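Local coordinates for nuclear movement protein (Encephalitozoon cuniculi, PDB 2O30) that is of uncertain function but, as a CS-domain protein of the NudC/p23-like family, may bind unfolded proteins, at residues 28-33 and 43-48; 17-22 and 71-76. The protein carries 1 engineered substitution. All blocks are in the same frame, centred on the assembly; numbering follows the deposited sequence.

Contact 1 (28-33 and 43-48); sequences SSAIKI and KNQGEI
K32 and K43 both set CG anti to the carbonyl carbon (chi1 -69° and -58°), and both long chains then run away from the opposite strand. Their meeting is left to the first side-chain carbons, with K32 CB 4.3 Å from K43 CB. The two residues form a hydrogen-bonded pair of an antiparallel beta hairpin, strands 31-36 and 39-44, in the CS domain. Their backbones bond in both directions: K32 N to K43 O is 3.0 Å and almost straight at 179°, and K43 N to K32 O is 2.8 Å. Before I31 the chain is not yet in the strand, but A30 O already takes a bond from Q45 N, and a water joins A30 O to G46 N. That water ties A30 to the type I' turn N44-E47, which leads into strand 47-51. A30 CB touches the side of Q45 at CG, 3.8 Å away. K32 bends at its last torsion and returns NZ to S29 O at 3.0 Å, in the carbonyl plane and on a lone pair. The same lysine makes a cation-pi contact with W64 of the second subunit, against which K43 also packs. I31 and N44 point to the other face, where I31 rests on W65 and I67. N44 OD1 is buried there with no polar partner, 4.3 Å from I31 CG1.

Contact 2 (17-22 and 71-76); sequences NIQFPV and VVDVNV
N17 and N75 are a non-hydrogen-bonded pair; their backbones bond outward, to D10 and W64, and it is their side-chain amides that bond to each other. They lie side by side and point the same way. N75 ND2 donates to N17 OD1 at 2.7 Å and 178°. The acceptor lies in the amide plane of N75, but the donor is tilted 31° from the carbonyl plane of N17. N17 ND2 and N75 ND2 have further partners in D10 and E15, so the amides are held from more than one side.

Q19 and D73 share this face. Q19 CG comes within 3.2 Å of D73 OD1, with the amide and carboxylate planes turned against each other. A water lies between Q19 NE2 and D73 OD1. Q19 OE1 bonds to T8 OG1 on the neighbouring strand.

Backbone bonds couple the alternate pairs. I18 and V74 exchange two bonds, with V74 N to I18 O at 2.8 Å. F20 and V72 exchange two more, of which F20 N to V72 O is longer at 3.2 Å. CA-H...O contacts fill in between, such as Q19 CA to V72 O.

Apolar contacts occupy the opposite face. F20 has CG between its backbone N and carbonyl carbon (chi1 61°), and the ring lies beside V72. V72 CB sits over one ring face, 3.8 Å from the centroid, in a CH-pi contact. V74 CG2 meets F20 CE1 obliquely at 4.0 Å. V22 crosses V72 at about a right angle, with both CG2 atoms 3.6 Å apart. The face of I18, F20, V72 and V74 packs on strands 31-36 and 39-44 of the other sheet, including V42 and I40, as in the p23/HSP20-like beta sandwich of the CS domain.

Overall arrangement
Contact 1 is nested within the loop closed by contact 2, and strand 31-36 follows strand 15-21 in the chain. Their centres are about 12 Å apart. The two belong to different sheets, which pack through apolar side chains: I31 CD1 lies 3.7 Å from V72 CG2, and I33 CD1 lies 3.9 Å from V74 CG2. N44 ND2 also lies 3.1 Å from P21 O, a packing contact. The other face of contact 1 bears K32 and K43. The K43 side chain is about 4 Å from a bound dithiothreitol, probably from the crystallisation liquor. K43 and I48 line that pocket with R34, C41 and D51. Contact 2 contributes no residue to it.

Contact 1 (28-33 and 43-48)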
loop_
_atom_site.group_PDB
_atom_site.type_symbol
_atom_site.label_atom_id
_atom_site.label_comp_id
_atom_site.label_asym_id
_atom_site.label_seq_id
_atom_site.Cartn_x
_atom_site.Cartn_y
_atom_site.Cartn_z
ATOM N N SER A 28 -6.644 13.846 -3.076
ATOM C CA SER A 28 -6.271 13.203 -4.340
ATOM C C SER A 28 -5.325 12.052 -3.984
ATOM O O SER A 28 -4.711 11.423 -4.854
ATOM C CB SER A 28 -5.600 14.202 -5.290
ATOM O OG SER A 28 -4.239 14.416 -4.962
ATOM N N SER A 29 -5.213 11.818 -2.678
ATOM C CA SER A 29 -4.490 10.693 -2.101
ATOM C C SER A 29 -5.492 9.840 -1.319
ATOM O O SER A 29 -5.115 9.002 -0.484
ATOM C CB SER A 29 -3.391 11.213 -1.176
ATOM O OG SER A 29 -3.897 12.258 -0.361
ATOM N N ALA A 30 -6.773 10.061 -1.609
ATOM C CA ALA A 30 -7.860 9.357 -0.955
ATOM C C ALA A 30 -7.847 7.866 -1.290
ATOM O O ALA A 30 -8.148 7.052 -0.428
ATOM C CB ALA A 30 -9.204 9.965 -1.344
ATOM N N ILE A 31 -7.501 7.526 -2.528
ATOM C CA ILE A 31 -7.584 6.141 -3.001
ATOM C C ILE A 31 -6.217 5.486 -2.912
ATOM O O ILE A 31 -5.275 5.895 -3.589
ATOM C CB ILE A 31 -8.158 6.044 -4.432
ATOM C CG1 ILE A 31 -9.611 6.516 -4.417
ATOM C CG2 ILE A 31 -8.052 4.599 -4.964
ATOM C CD1 ILE A 31 -10.077 7.119 -5.701
ATOM N N LYS A 32 -6.115 4.474 -2.057
ATOM C CA LYS A 32 -4.855 3.778 -1.862
ATOM C C LYS A 32 -5.045 2.310 -2.211
ATOM O O LYS A 32 -5.865 1.645 -1.609
ATOM C CB LYS A 32 -4.396 3.937 -0.415
ATOM C CG LYS A 32 -3.969 5.378 -0.069
ATOM C CD LYS A 32 -3.475 5.455 1.389
ATOM C CE LYS A 32 -2.847 6.824 1.725
ATOM N NZ LYS A 32 -2.629 7.685 0.520
ATOM N N ILE A 33 -4.283 1.822 -3.187
ATOM C CA ILE A 33 -4.407 0.427 -3.656
ATOM C C ILE A 33 -3.008 -0.195 -3.713
ATOM O O ILE A 33 -2.090 0.378 -4.311
ATOM C CB ILE A 33 -5.090 0.354 -5.045
ATOM C CG1 ILE A 33 -6.482 0.982 -4.969
ATOM C CG2 ILE A 33 -5.185 -1.105 -5.529
ATOM C CD1 ILE A 33 -7.175 1.228 -6.321
ATOM N N LYS A 43 -7.901 1.069 0.181
ATOM C CA LYS A 43 -8.460 1.987 1.168
ATOM C C LYS A 43 -9.019 3.217 0.483
ATOM O O LYS A 43 -8.536 3.621 -0.559
ATOM C CB LYS A 43 -7.405 2.372 2.200
ATOM C CG LYS A 43 -6.816 1.176 2.922
ATOM C CD LYS A 43 -6.351 1.538 4.320
ATOM C CE LYS A 43 -5.100 2.368 4.300
ATOM N NZ LYS A 43 -4.459 2.339 5.657
ATOM N N ASN A 44 -10.056 3.794 1.073
ATOM C CA ASN A 44 -10.667 4.978 0.514
ATOM C C ASN A 44 -10.835 5.971 1.654
ATOM O O ASN A 44 -11.599 5.719 2.587
ATOM C CB ASN A 44 -12.008 4.642 -0.146
ATOM C CG ASN A 44 -12.675 5.860 -0.762
ATOM O OD1 ASN A 44 -12.058 6.922 -0.892
ATOM N ND2 ASN A 44 -13.933 5.721 -1.122
ATOM N N GLN A 45 -10.074 7.064 1.589
ATOM C CA GLN A 45 -10.035 8.061 2.657
ATOM C C GLN A 45 -9.752 7.405 4.002
ATOM O O GLN A 45 -10.414 7.714 4.995
ATOM C CB GLN A 45 -11.355 8.833 2.739
ATOM C CG GLN A 45 -11.624 9.781 1.595
ATOM C CD GLN A 45 -12.407 11.001 2.055
ATOM O OE1 GLN A 45 -11.912 11.811 2.846
ATOM N NE2 GLN A 45 -13.634 11.139 1.563
ATOM N N GLY A 46 -8.796 6.482 4.026
ATOM C CA GLY A 46 -8.438 5.780 5.256
ATOM C C GLY A 46 -9.328 4.607 5.648
ATOM O O GLY A 46 -8.914 3.776 6.456
ATOM N N GLU A 47 -10.540 4.533 5.091
ATOM C CA GLU A 47 -11.467 3.421 5.348
ATOM C C GLU A 47 -11.098 2.211 4.482
ATOM O O GLU A 47 -10.883 2.349 3.280
ATOM C CB GLU A 47 -12.910 3.853 5.070
ATOM C CG GLU A 47 -13.977 2.762 5.251
ATOM C CD GLU A 47 -15.340 3.176 4.690
ATOM O OE1 GLU A 47 -15.705 4.374 4.794
ATOM O OE2 GLU A 47 -16.056 2.303 4.145
ATOM N N ILE A 48 -11.004 1.040 5.098
ATOM C CA ILE A 48 -10.671 -0.162 4.342
ATOM C C ILE A 48 -11.859 -0.552 3.458
ATOM O O ILE A 48 -13.004 -0.635 3.923
ATOM C CB ILE A 48 -10.208 -1.338 5.254
ATOM C CG1 ILE A 48 -8.826 -1.030 5.862
ATOM C CG2 ILE A 48 -10.153 -2.649 4.461
ATOM C CD1 ILE A 48 -8.419 -1.959 6.993
HETATM O O HOH W 1 -7.191 5.958 2.009
#

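Contact 2 (17-22 and 71-76)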
loop_
_atom_site.group_PDB
_atom_site.type_symbol
_atom_site.label_atom_id
_atom_site.label_comp_id
_atom_site.label_asym_id
_atom_site.label_seq_id
_atom_site.Cartn_x
_atom_site.Cartn_y
_atom_site.Cartn_z
ATOM N N ASN A 17 -12.224 -7.605 -12.116
ATOM C CA ASN A 17 -12.612 -6.194 -12.006
ATOM C C ASN A 17 -13.264 -5.960 -10.658
ATOM O O ASN A 17 -14.105 -6.758 -10.227
ATOM C CB ASN A 17 -13.595 -5.814 -13.112
ATOM C CG ASN A 17 -12.976 -5.913 -14.492
ATOM O OD1 ASN A 17 -12.030 -5.180 -14.815
ATOM N ND2 ASN A 17 -13.513 -6.809 -15.315
ATOM N N ILE A 18 -12.863 -4.881 -9.983
ATOM C CA ILE A 18 -13.433 -4.543 -8.673
ATOM C C ILE A 18 -13.944 -3.105 -8.775
ATOM O O ILE A 18 -13.291 -2.269 -9.392
ATOM C CB ILE A 18 -12.400 -4.651 -7.560
ATOM C CG1 ILE A 18 -11.889 -6.101 -7.419
ATOM C CG2 ILE A 18 -12.973 -4.151 -6.196
ATOM C CD1 ILE A 18 -10.526 -6.214 -6.697
ATOM N N GLN A 19 -15.118 -2.869 -8.210
ATOM C CA GLN A 19 -15.727 -1.522 -8.220
ATOM C C GLN A 19 -16.090 -1.101 -6.807
ATOM O O GLN A 19 -16.513 -1.918 -5.976
ATOM C CB GLN A 19 -16.994 -1.514 -9.093
ATOM C CG GLN A 19 -16.823 -2.100 -10.490
ATOM C CD GLN A 19 -17.019 -3.633 -10.535
ATOM O OE1 GLN A 19 -17.910 -4.199 -9.865
ATOM N NE2 GLN A 19 -16.198 -4.305 -11.346
ATOM N N PHE A 20 -15.927 0.188 -6.513
ATOM C CA PHE A 20 -16.388 0.708 -5.225
ATOM C C PHE A 20 -16.636 2.201 -5.375
ATOM O O PHE A 20 -16.087 2.825 -6.275
ATOM C CB PHE A 20 -15.403 0.399 -4.089
ATOM C CG PHE A 20 -14.037 1.004 -4.263
ATOM C CD1 PHE A 20 -13.030 0.306 -4.930
ATOM C CD2 PHE A 20 -13.747 2.276 -3.765
ATOM C CE1 PHE A 20 -11.757 0.841 -5.074
ATOM C CE2 PHE A 20 -12.490 2.826 -3.917
ATOM C CZ PHE A 20 -11.476 2.096 -4.583
ATOM N N PRO A 21 -17.507 2.766 -4.512
ATOM C CA PRO A 21 -17.873 4.178 -4.663
ATOM C C PRO A 21 -16.847 5.144 -4.072
ATOM O O PRO A 21 -16.207 4.815 -3.067
ATOM C CB PRO A 21 -19.204 4.259 -3.907
ATOM C CG PRO A 21 -19.041 3.288 -2.797
ATOM C CD PRO A 21 -18.247 2.117 -3.412
ATOM N N VAL A 22 -16.683 6.308 -4.710
ATOM C CA VAL A 22 -15.693 7.308 -4.268
ATOM C C VAL A 22 -16.292 8.072 -3.109
ATOM O O VAL A 22 -17.436 8.514 -3.220
ATOM C CB VAL A 22 -15.393 8.345 -5.367
ATOM C CG1 VAL A 22 -14.379 9.370 -4.876
ATOM C CG2 VAL A 22 -14.908 7.694 -6.629
ATOM N N VAL A 71 -17.618 6.209 -9.218
ATOM C CA VAL A 71 -17.204 4.804 -9.026
ATOM C C VAL A 71 -15.764 4.568 -9.466
ATOM O O VAL A 71 -15.355 5.002 -10.551
ATOM C CB VAL A 71 -18.157 3.846 -9.769
ATOM C CG1 VAL A 71 -17.654 2.392 -9.675
ATOM C CG2 VAL A 71 -19.577 3.966 -9.205
ATOM N N VAL A 72 -15.001 3.902 -8.610
ATOM C CA VAL A 72 -13.631 3.516 -8.933
ATOM C C VAL A 72 -13.698 2.147 -9.587
ATOM O O VAL A 72 -14.347 1.241 -9.057
ATOM C CB VAL A 72 -12.745 3.448 -7.676
ATOM C CG1 VAL A 72 -11.311 3.057 -8.062
ATOM C CG2 VAL A 72 -12.704 4.822 -6.958
ATOM N N ASP A 73 -13.036 2.008 -10.732
ATOM C CA ASP A 73 -12.957 0.707 -11.410
ATOM C C ASP A 73 -11.503 0.220 -11.367
ATOM O O ASP A 73 -10.604 0.922 -11.806
ATOM C CB ASP A 73 -13.473 0.845 -12.835
ATOM C CG ASP A 73 -14.982 1.008 -12.896
ATOM O OD1 ASP A 73 -15.694 0.063 -12.516
ATOM O OD2 ASP A 73 -15.468 2.065 -13.351
ATOM N N VAL A 74 -11.286 -0.964 -10.799
ATOM C CA VAL A 74 -9.945 -1.555 -10.663
ATOM C C VAL A 74 -9.927 -2.807 -11.544
ATOM O O VAL A 74 -10.916 -3.546 -11.595
ATOM C CB VAL A 74 -9.688 -1.933 -9.200
ATOM C CG1 VAL A 74 -8.286 -2.464 -9.002
ATOM C CG2 VAL A 74 -9.937 -0.713 -8.260
ATOM N N ASN A 75 -8.829 -3.012 -12.269
ATOM C CA ASN A 75 -8.708 -4.165 -13.170
ATOM C C ASN A 75 -7.321 -4.775 -12.946
ATOM O O ASN A 75 -6.347 -4.050 -12.755
ATOM C CB ASN A 75 -8.857 -3.654 -14.602
ATOM C CG ASN A 75 -8.560 -4.696 -15.636
ATOM O OD1 ASN A 75 -7.429 -4.776 -16.142
ATOM N ND2 ASN A 75 -9.566 -5.508 -15.972
ATOM N N VAL A 76 -7.234 -6.109 -12.942
ATOM C CA VAL A 76 -5.938 -6.788 -12.888
ATOM C C VAL A 76 -6.077 -8.088 -13.675
ATOM O O VAL A 76 -7.161 -8.698 -13.687
ATOM C CB VAL A 76 -5.421 -7.048 -11.427
ATOM C CG1 VAL A 76 -6.299 -8.020 -10.648
ATOM C CG2 VAL A 76 -3.969 -7.564 -11.430
HETATM O O HOH W 2 -12.315 -2.547 -14.300
HETATM O O HOH W 3 -14.328 -2.421 -12.661
#